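PDB 6E7E: inclusion membrane protein A, which probably mediates the homotypic fusion of chlamydial inclusions as a SNARE-like membrane protein, represented here by its soluble domain. Local coordinates for residues H6-L11 against K83-E88; S26-E31 against F106-A111; K30-L35 against A48-F53. The protein carries 2 engineered substitutions. All blocks are in the same frame, centred on the assembly; numbering follows the deposited sequence.

Contact 1: H6-L11 against K83-E88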
loop_
_atom_site.group_PDB
_atom_site.type_symbol
_atom_site.label_atom_id
_atom_site.label_comp_id
_atom_site.label_asym_id
_atom_site.label_seq_id
_atom_site.Cartn_x
_atom_site.Cartn_y
_atom_site.Cartn_z
ATOM N N HIS A 6 7.147 -1.747 22.776
ATOM C CA HIS A 6 5.721 -1.562 22.416
ATOM C C HIS A 6 5.595 -0.988 21.016
ATOM O O HIS A 6 4.693 -1.405 20.266
ATOM C CB HIS A 6 4.972 -0.712 23.439
ATOM C CG HIS A 6 4.727 -1.456 24.699
ATOM N ND1 HIS A 6 3.508 -2.048 24.981
ATOM C CD2 HIS A 6 5.555 -1.750 25.720
ATOM C CE1 HIS A 6 3.596 -2.677 26.137
ATOM N NE2 HIS A 6 4.846 -2.502 26.616
ATOM N N LEU A 7 6.456 -0.077 20.649
ATOM C CA LEU A 7 6.427 0.446 19.272
ATOM C C LEU A 7 6.817 -0.649 18.290
ATOM O O LEU A 7 6.225 -0.702 17.198
ATOM C CB LEU A 7 7.355 1.653 19.152
ATOM C CG LEU A 7 6.912 2.874 19.949
ATOM C CD1 LEU A 7 7.882 4.010 19.770
ATOM C CD2 LEU A 7 5.518 3.333 19.538
ATOM N N TYR A 8 7.760 -1.522 18.646
ATOM C CA TYR A 8 8.083 -2.693 17.795
ATOM C C TYR A 8 6.842 -3.566 17.607
ATOM O O TYR A 8 6.548 -3.983 16.479
ATOM C CB TYR A 8 9.249 -3.465 18.407
ATOM C CG TYR A 8 9.456 -4.833 17.828
ATOM C CD1 TYR A 8 10.073 -5.006 16.602
ATOM C CD2 TYR A 8 8.946 -5.952 18.460
ATOM C CE1 TYR A 8 10.224 -6.265 16.041
ATOM C CE2 TYR A 8 9.084 -7.211 17.906
ATOM C CZ TYR A 8 9.721 -7.373 16.690
ATOM O OH TYR A 8 9.880 -8.608 16.132
ATOM N N GLN A 9 6.115 -3.837 18.675
ATOM C CA GLN A 9 4.901 -4.681 18.569
ATOM C C GLN A 9 3.840 -3.973 17.722
ATOM O O GLN A 9 3.147 -4.650 16.928
ATOM C CB GLN A 9 4.394 -5.026 19.950
ATOM C CG GLN A 9 5.314 -5.984 20.661
ATOM C CD GLN A 9 5.081 -6.094 22.143
ATOM O OE1 GLN A 9 4.310 -5.362 22.789
ATOM N NE2 GLN A 9 5.765 -7.064 22.685
ATOM N N ASP A 10 3.693 -2.662 17.847
ATOM C CA ASP A 10 2.735 -1.908 16.994
ATOM C C ASP A 10 3.150 -2.017 15.537
ATOM O O ASP A 10 2.319 -2.243 14.673
ATOM C CB ASP A 10 2.720 -0.433 17.391
ATOM C CG ASP A 10 2.057 -0.106 18.696
ATOM O OD1 ASP A 10 1.290 -0.937 19.164
ATOM O OD2 ASP A 10 2.364 0.988 19.227
ATOM N N LEU A 11 4.433 -1.840 15.287
ATOM C CA LEU A 11 4.916 -1.917 13.904
ATOM C C LEU A 11 4.751 -3.334 13.365
ATOM O O LEU A 11 4.430 -3.494 12.185
ATOM C CB LEU A 11 6.355 -1.445 13.835
ATOM C CG LEU A 11 6.916 -1.341 12.430
ATOM C CD1 LEU A 11 6.131 -0.354 11.554
ATOM C CD2 LEU A 11 8.371 -0.957 12.488
ATOM N N LYS A 83 16.135 4.880 17.678
ATOM C CA LYS A 83 15.510 6.217 17.574
ATOM C C LYS A 83 14.570 6.290 16.365
ATOM O O LYS A 83 13.716 7.163 16.343
ATOM C CB LYS A 83 16.571 7.302 17.531
ATOM C CG LYS A 83 17.409 7.353 18.792
ATOM C CD LYS A 83 18.452 8.419 18.780
ATOM C CE LYS A 83 19.366 8.331 19.986
ATOM N NZ LYS A 83 20.429 9.363 19.946
ATOM N N LEU A 84 14.758 5.444 15.365
ATOM C CA LEU A 84 13.888 5.470 14.162
ATOM C C LEU A 84 12.515 4.874 14.452
ATOM O O LEU A 84 11.628 5.021 13.599
ATOM C CB LEU A 84 14.582 4.772 13.004
ATOM C CG LEU A 84 15.848 5.481 12.532
ATOM C CD1 LEU A 84 16.527 4.718 11.420
ATOM C CD2 LEU A 84 15.597 6.917 12.078
ATOM N N PHE A 85 12.317 4.242 15.599
ATOM C CA PHE A 85 10.960 3.846 16.052
ATOM C C PHE A 85 10.280 5.096 16.611
ATOM O O PHE A 85 10.469 5.378 17.785
ATOM C CB PHE A 85 10.992 2.706 17.067
ATOM C CG PHE A 85 11.304 1.374 16.450
ATOM C CD1 PHE A 85 12.591 0.993 16.115
ATOM C CD2 PHE A 85 10.274 0.500 16.139
ATOM C CE1 PHE A 85 12.844 -0.243 15.533
ATOM C CE2 PHE A 85 10.530 -0.723 15.538
ATOM C CZ PHE A 85 11.811 -1.093 15.233
ATOM N N SER A 86 9.590 5.849 15.762
ATOM C CA SER A 86 8.942 7.137 16.093
ATOM C C SER A 86 7.479 6.862 16.442
ATOM O O SER A 86 6.765 6.315 15.573
ATOM C CB SER A 86 8.976 8.090 14.924
ATOM O OG SER A 86 7.938 9.068 15.050
ATOM N N GLN A 87 7.025 7.190 17.651
ATOM C CA GLN A 87 5.610 6.892 18.016
ATOM C C GLN A 87 4.692 7.705 17.092
ATOM O O GLN A 87 3.677 7.171 16.682
ATOM C CB GLN A 87 5.326 7.036 19.508
ATOM C CG GLN A 87 5.219 8.463 19.979
ATOM C CD GLN A 87 5.215 8.502 21.485
ATOM O OE1 GLN A 87 6.197 8.126 22.135
ATOM N NE2 GLN A 87 4.098 8.939 22.046
ATOM N N GLU A 88 5.043 8.928 16.706
ATOM C CA GLU A 88 4.167 9.747 15.825
ATOM C C GLU A 88 4.036 9.050 14.467
ATOM O O GLU A 88 2.927 8.998 13.912
ATOM C CB GLU A 88 4.697 11.174 15.656
ATOM C CG GLU A 88 4.424 12.093 16.837
ATOM C CD GLU A 88 5.061 13.474 16.726
ATOM O OE1 GLU A 88 4.962 14.092 15.638
ATOM O OE2 GLU A 88 5.680 13.924 17.721
#
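F85 leans on the start of helix 4-38, where L7, Y8 and L11 receive it. Its CG lies opposite its own carbonyl carbon (chi1 -74°), which carries the ring along the helix surface. CB comes first, and F85 CB is 4.3 Å from L7 CD1. Further out, F85 CD2 passes Y8 N at 4.1 Å. F85 CE2 makes the tightest ring contact, 3.7 Å from L11 CD2. The L11 and F85 side chains cross there at about a right angle. F85 CE2 also lies 3.9 Å from Y8 CA, near the plane of the Y8 ring at its edge.

The fork of L7 spans the turn beside F85. L7 CD1 lies 3.5 Å from F85 O, and L7 CD2 is 3.7 Å from Q87 CB. The amide end of Q87 turns elsewhere, and its OE1 accepts a hydrogen bond from T2 N.

F85 is the centre of an inverse gamma turn. S86 follows as N-cap of helix 87-107, with its OG bonded to I89 N. F85 also touches I90. A residue before the N-cap packed on the fourth residue after it is a hydrophobic staple, here covered by helix 4-38.

Contact 2: S26-E31 against F106-A111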
loop_
_atom_site.group_PDB
_atom_site.type_symbol
_atom_site.label_atom_id
_atom_site.label_comp_id
_atom_site.label_asym_id
_atom_site.label_seq_id
_atom_site.Cartn_x
_atom_site.Cartn_y
_atom_site.Cartn_z
ATOM N N SER A 26 -2.584 -6.973 -5.031
ATOM C CA SER A 26 -2.054 -7.723 -6.188
ATOM C C SER A 26 -3.192 -8.476 -6.885
ATOM O O SER A 26 -3.230 -8.559 -8.120
ATOM C CB SER A 26 -0.907 -8.634 -5.788
ATOM O OG SER A 26 -1.293 -9.868 -5.187
ATOM N N VAL A 27 -4.113 -9.006 -6.110
ATOM C CA VAL A 27 -5.268 -9.737 -6.686
ATOM C C VAL A 27 -6.125 -8.729 -7.443
ATOM O O VAL A 27 -6.557 -8.996 -8.590
ATOM C CB VAL A 27 -6.080 -10.455 -5.602
ATOM C CG1 VAL A 27 -7.366 -11.066 -6.152
ATOM C CG2 VAL A 27 -5.249 -11.515 -4.913
ATOM N N LEU A 28 -6.417 -7.600 -6.832
ATOM C CA LEU A 28 -7.270 -6.578 -7.471
ATOM C C LEU A 28 -6.587 -6.008 -8.709
ATOM O O LEU A 28 -7.255 -5.767 -9.707
ATOM C CB LEU A 28 -7.620 -5.491 -6.462
ATOM C CG LEU A 28 -8.555 -5.963 -5.356
ATOM C CD1 LEU A 28 -8.593 -4.969 -4.220
ATOM C CD2 LEU A 28 -9.939 -6.185 -5.897
ATOM N N GLN A 29 -5.279 -5.819 -8.652
ATOM C CA GLN A 29 -4.510 -5.327 -9.810
ATOM C C GLN A 29 -4.759 -6.258 -10.997
ATOM O O GLN A 29 -5.007 -5.801 -12.112
ATOM C CB GLN A 29 -3.040 -5.290 -9.413
ATOM C CG GLN A 29 -2.199 -4.696 -10.498
ATOM C CD GLN A 29 -0.736 -4.932 -10.302
ATOM O OE1 GLN A 29 -0.302 -5.906 -9.690
ATOM N NE2 GLN A 29 0.035 -4.035 -10.866
ATOM N N LYS A 30 -4.610 -7.552 -10.775
ATOM C CA LYS A 30 -4.785 -8.537 -11.855
ATOM C C LYS A 30 -6.234 -8.526 -12.359
ATOM O O LYS A 30 -6.473 -8.636 -13.567
ATOM C CB LYS A 30 -4.392 -9.927 -11.359
ATOM C CG LYS A 30 -4.349 -11.014 -12.414
ATOM C CD LYS A 30 -3.594 -12.229 -11.956
ATOM C CE LYS A 30 -4.432 -13.059 -11.020
ATOM N NZ LYS A 30 -3.833 -14.393 -10.824
ATOM N N GLU A 31 -7.178 -8.390 -11.440
ATOM C CA GLU A 31 -8.599 -8.337 -11.821
ATOM C C GLU A 31 -8.851 -7.146 -12.751
ATOM O O GLU A 31 -9.580 -7.280 -13.740
ATOM C CB GLU A 31 -9.457 -8.237 -10.572
ATOM C CG GLU A 31 -10.921 -8.446 -10.823
ATOM C CD GLU A 31 -11.789 -8.502 -9.569
ATOM O OE1 GLU A 31 -11.433 -7.834 -8.567
ATOM O OE2 GLU A 31 -12.853 -9.168 -9.585
ATOM N N PHE A 106 -14.231 -1.449 -0.364
ATOM C CA PHE A 106 -15.135 -0.840 -1.367
ATOM C C PHE A 106 -14.846 -1.348 -2.767
ATOM O O PHE A 106 -15.741 -1.484 -3.599
ATOM C CB PHE A 106 -14.932 0.669 -1.496
ATOM C CG PHE A 106 -14.987 1.476 -0.223
ATOM C CD1 PHE A 106 -15.887 1.141 0.775
ATOM C CD2 PHE A 106 -14.169 2.589 -0.033
ATOM C CE1 PHE A 106 -15.967 1.887 1.943
ATOM C CE2 PHE A 106 -14.243 3.332 1.137
ATOM C CZ PHE A 106 -15.140 2.978 2.126
ATOM N N LEU A 107 -13.585 -1.573 -3.084
ATOM C CA LEU A 107 -13.199 -1.937 -4.457
ATOM C C LEU A 107 -13.528 -3.399 -4.736
ATOM O O LEU A 107 -13.753 -3.727 -5.898
ATOM C CB LEU A 107 -11.708 -1.675 -4.609
ATOM C CG LEU A 107 -11.139 -1.814 -6.013
ATOM C CD1 LEU A 107 -11.839 -0.898 -7.011
ATOM C CD2 LEU A 107 -9.656 -1.493 -5.980
ATOM N N THR A 108 -13.489 -4.250 -3.724
ATOM C CA THR A 108 -13.525 -5.715 -3.944
ATOM C C THR A 108 -14.665 -6.167 -4.849
ATOM O O THR A 108 -14.408 -6.956 -5.746
ATOM C CB THR A 108 -13.532 -6.431 -2.600
ATOM O OG1 THR A 108 -12.260 -6.277 -1.974
ATOM C CG2 THR A 108 -13.749 -7.913 -2.744
ATOM N N PRO A 109 -15.915 -5.709 -4.673
ATOM C CA PRO A 109 -16.977 -6.250 -5.523
ATOM C C PRO A 109 -17.087 -5.602 -6.901
ATOM O O PRO A 109 -17.920 -6.044 -7.689
ATOM C CB PRO A 109 -18.258 -5.959 -4.747
ATOM C CG PRO A 109 -17.918 -5.008 -3.669
ATOM C CD PRO A 109 -16.418 -4.887 -3.572
ATOM N N LEU A 110 -16.365 -4.538 -7.170
ATOM C CA LEU A 110 -16.762 -3.693 -8.317
ATOM C C LEU A 110 -16.432 -4.285 -9.687
ATOM O O LEU A 110 -17.239 -4.095 -10.594
ATOM C CB LEU A 110 -16.136 -2.314 -8.146
ATOM C CG LEU A 110 -16.654 -1.557 -6.916
ATOM C CD1 LEU A 110 -16.037 -0.172 -6.906
ATOM C CD2 LEU A 110 -18.171 -1.497 -6.781
ATOM N N ALA A 111 -15.365 -5.034 -9.870
ATOM C CA ALA A 111 -15.082 -5.595 -11.200
ATOM C C ALA A 111 -16.195 -6.583 -11.573
ATOM O O ALA A 111 -16.691 -6.570 -12.705
ATOM C CB ALA A 111 -13.731 -6.265 -11.226
HETATM O O HOH W 1 -13.128 -5.443 -8.084
HETATM O O HOH W 2 -15.122 -8.169 -8.166
HETATM O O HOH W 3 -12.142 -8.650 -6.038
#
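L28 and L107 meet side by side, their side chains sliding past each other in opposite directions. L28 CD1 touches L107 CD2 at 4.0 Å. The other branch, L28 CD2, lies 4.1 Å from T108 CA. L28 therefore covers the chain close to the end of helix 87-107. L107 continues inward to F32, F53 and L131.

One helical turn further, E31 is placed differently. Its CG is anti to the backbone N (chi1 -169°), and the chain stays extended to the carboxylate. The A111 methyl sits over one face of that carboxylate, with A111 CB 3.4 Å from E31 CD. The E31 oxygens face the backbone of the turn but meet it through water.

Three waters bridge them. Water 3 donates to E31 OE1 and to T108 O, at 2.8 Å from T108 O. Water 2 links E31 OE2, 2.9 Å away, to the same T108 O. Water 1 accepts from A111 N at 2.9 Å. It can donate to L107 O, 2.8 Å away, and to E31 OE1. Waters 1 and 2 each have more acceptors in reach than protons, so these links are probably shared in time.

Water 1 thus stands between L107 O and A111 N, a pair four residues apart, as in an alpha-helical bond, but here bridged by water. L107 O also accepts from L110 N. T108 OG1 turns back to I104 O. R115 makes a long, weak ion pair with E31 OE2.

The chemistry is mixed. Leucines pack on the inner side, while a carboxylate and ordered waters serve the backbone of the helix break. Water on E31 would probably stabilise its charged form.

Contact 3: K30-L35 against A48-F53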
loop_
_atom_site.group_PDB
_atom_site.type_symbol
_atom_site.label_atom_id
_atom_site.label_comp_id
_atom_site.label_asym_id
_atom_site.label_seq_id
_atom_site.Cartn_x
_atom_site.Cartn_y
_atom_site.Cartn_z
ATOM N N LYS A 30 -4.610 -7.552 -10.775
ATOM C CA LYS A 30 -4.785 -8.537 -11.855
ATOM C C LYS A 30 -6.234 -8.526 -12.359
ATOM O O LYS A 30 -6.473 -8.636 -13.567
ATOM C CB LYS A 30 -4.392 -9.927 -11.359
ATOM C CG LYS A 30 -4.349 -11.014 -12.414
ATOM C CD LYS A 30 -3.594 -12.229 -11.956
ATOM C CE LYS A 30 -4.432 -13.059 -11.020
ATOM N NZ LYS A 30 -3.833 -14.393 -10.824
ATOM N N GLU A 31 -7.178 -8.390 -11.440
ATOM C CA GLU A 31 -8.599 -8.337 -11.821
ATOM C C GLU A 31 -8.851 -7.146 -12.751
ATOM O O GLU A 31 -9.580 -7.280 -13.740
ATOM C CB GLU A 31 -9.457 -8.237 -10.572
ATOM C CG GLU A 31 -10.921 -8.446 -10.823
ATOM C CD GLU A 31 -11.789 -8.502 -9.569
ATOM O OE1 GLU A 31 -11.433 -7.834 -8.567
ATOM O OE2 GLU A 31 -12.853 -9.168 -9.585
ATOM N N PHE A 32 -8.269 -5.991 -12.450
ATOM C CA PHE A 32 -8.478 -4.793 -13.298
ATOM C C PHE A 32 -7.684 -4.891 -14.593
ATOM O O PHE A 32 -8.168 -4.347 -15.585
ATOM C CB PHE A 32 -8.226 -3.508 -12.505
ATOM C CG PHE A 32 -9.418 -3.205 -11.631
ATOM C CD1 PHE A 32 -10.573 -2.691 -12.199
ATOM C CD2 PHE A 32 -9.441 -3.523 -10.290
ATOM C CE1 PHE A 32 -11.719 -2.506 -11.449
ATOM C CE2 PHE A 32 -10.590 -3.347 -9.545
ATOM C CZ PHE A 32 -11.718 -2.849 -10.130
ATOM N N LEU A 33 -6.575 -5.612 -14.635
ATOM C CA LEU A 33 -5.920 -5.879 -15.930
ATOM C C LEU A 33 -6.870 -6.686 -16.814
ATOM O O LEU A 33 -7.089 -6.358 -17.976
ATOM C CB LEU A 33 -4.620 -6.642 -15.725
ATOM C CG LEU A 33 -3.879 -6.982 -17.009
ATOM C CD1 LEU A 33 -3.489 -5.722 -17.765
ATOM C CD2 LEU A 33 -2.639 -7.777 -16.651
ATOM N N HIS A 34 -7.434 -7.750 -16.268
ATOM C CA HIS A 34 -8.444 -8.538 -17.009
ATOM C C HIS A 34 -9.569 -7.625 -17.496
ATOM O O HIS A 34 -9.927 -7.668 -18.660
ATOM C CB HIS A 34 -9.007 -9.650 -16.133
ATOM C CG HIS A 34 -8.209 -10.908 -16.103
ATOM N ND1 HIS A 34 -7.155 -11.248 -15.266
ATOM C CD2 HIS A 34 -8.416 -11.993 -16.874
ATOM C CE1 HIS A 34 -6.798 -12.498 -15.555
ATOM N NE2 HIS A 34 -7.532 -12.945 -16.541
ATOM N N LEU A 35 -10.148 -6.848 -16.597
ATOM C CA LEU A 35 -11.315 -6.009 -16.924
ATOM C C LEU A 35 -10.942 -5.027 -18.032
ATOM O O LEU A 35 -11.744 -4.773 -18.931
ATOM C CB LEU A 35 -11.819 -5.302 -15.667
ATOM C CG LEU A 35 -13.249 -4.787 -15.733
ATOM C CD1 LEU A 35 -14.231 -5.939 -15.682
ATOM C CD2 LEU A 35 -13.494 -3.830 -14.565
ATOM N N ALA A 48 -9.917 2.318 -19.555
ATOM C CA ALA A 48 -8.834 3.245 -19.152
ATOM C C ALA A 48 -8.732 3.285 -17.624
ATOM O O ALA A 48 -7.611 3.228 -17.085
ATOM C CB ALA A 48 -9.084 4.606 -19.740
ATOM N N VAL A 49 -9.853 3.404 -16.912
ATOM C CA VAL A 49 -9.768 3.472 -15.436
ATOM C C VAL A 49 -9.224 2.142 -14.906
ATOM O O VAL A 49 -8.472 2.131 -13.929
ATOM C CB VAL A 49 -11.110 3.859 -14.769
ATOM C CG1 VAL A 49 -12.233 2.846 -14.841
ATOM C CG2 VAL A 49 -10.869 4.143 -13.292
ATOM N N SER A 50 -9.598 1.036 -15.531
ATOM C CA SER A 50 -9.105 -0.281 -15.112
ATOM C C SER A 50 -7.588 -0.358 -15.314
ATOM O O SER A 50 -6.878 -0.873 -14.434
ATOM C CB SER A 50 -9.849 -1.352 -15.867
ATOM O OG SER A 50 -11.237 -1.366 -15.552
ATOM N N GLN A 51 -7.092 0.118 -16.442
ATOM C CA GLN A 51 -5.627 0.170 -16.657
ATOM C C GLN A 51 -4.967 1.077 -15.607
ATOM O O GLN A 51 -3.870 0.751 -15.145
ATOM C CB GLN A 51 -5.328 0.625 -18.076
ATOM C CG GLN A 51 -3.842 0.869 -18.349
ATOM C CD GLN A 51 -2.931 -0.327 -18.185
ATOM O OE1 GLN A 51 -3.300 -1.453 -18.514
ATOM N NE2 GLN A 51 -1.723 -0.090 -17.689
ATOM N N ASP A 52 -5.649 2.136 -15.187
ATOM C CA ASP A 52 -5.114 3.011 -14.118
ATOM C C ASP A 52 -4.972 2.248 -12.803
ATOM O O ASP A 52 -3.978 2.461 -12.076
ATOM C CB ASP A 52 -6.017 4.222 -13.878
ATOM C CG ASP A 52 -6.092 5.241 -14.975
ATOM O OD1 ASP A 52 -5.180 5.256 -15.819
ATOM O OD2 ASP A 52 -7.061 6.012 -14.941
ATOM N N PHE A 53 -5.919 1.397 -12.448
ATOM C CA PHE A 53 -5.737 0.577 -11.234
ATOM C C PHE A 53 -4.533 -0.339 -11.404
ATOM O O PHE A 53 -3.745 -0.512 -10.471
ATOM C CB PHE A 53 -6.969 -0.251 -10.934
ATOM C CG PHE A 53 -8.028 0.508 -10.196
ATOM C CD1 PHE A 53 -7.879 0.735 -8.858
ATOM C CD2 PHE A 53 -9.139 1.016 -10.825
ATOM C CE1 PHE A 53 -8.824 1.435 -8.143
ATOM C CE2 PHE A 53 -10.083 1.709 -10.101
ATOM C CZ PHE A 53 -9.941 1.902 -8.755
#
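F32 and F53 stack face to face, with ring centroids 4.7 Å apart and planes at 27°. The two side chains lie side by side and point the same way. They already touch at their bases, where F32 CB is 3.8 Å from F53 CB. F53 CD2 lies over one face of the F32 ring, offset toward the rim. In F32, CG is opposite the carbonyl carbon (chi1 -78°), and F53 adopts the same state. This shared choice keeps the rings running together.

S50 meets the F32 ring at its edge, with OG near the ring plane and 3.7 Å from F32 CD1. S50 CB rests 3.4 Å from F32 O. From three residues on, L35 CD2 comes to 3.5 Å from S50 OG. The small serine lets the backbones come close, with F32 CA only 4.9 Å from S50 CA.

The two segments form part of an antiparallel helical hairpin made by helices 4-38 and 44-57. The axes of segments 30-35 and 48-53 approach to 7.8 Å, with directions 153° apart.

Further out, other residues surround this shell. S50 OG is hydrogen-bonded to L46 O, one turn back on its own helix, so the hydroxyl next to the F32 ring and L35 has a polar partner. L131 of helix 125-165 packs on both F32 and F53. D52 forms a salt bridge with R135, which also touches F53. A separate bond lies on the outer side of helix 4-38, where H34 ND1 donates to K30 O at 3.2 Å. The donor sits above the carbonyl plane, and the oxygen lies in the imidazole plane. H34 N reaches the same K30 O from the opposite face.

Overall arrangement
All three contacts use helix 4-38, the long first helix of an almost wholly helical chain. Contact 1 lies near its start. Contacts 2 and 3 lie further along, on the other side of the chain's centre. Contact 1 is 32 Å from contact 2 and 36 Å from contact 3, centre to centre. Contacts 2 and 3 are close, with centres 9 Å apart. They share K30 and E31, and their side chains touch. Helix 87-107 links contacts 1 and 2, and their segments alternate along the chain. Contact 3, whose segments both fall between those of contact 1, closes a local hairpin of helices 4-38 and 44-57. Together the contacts tie both ends of an elongated bundle.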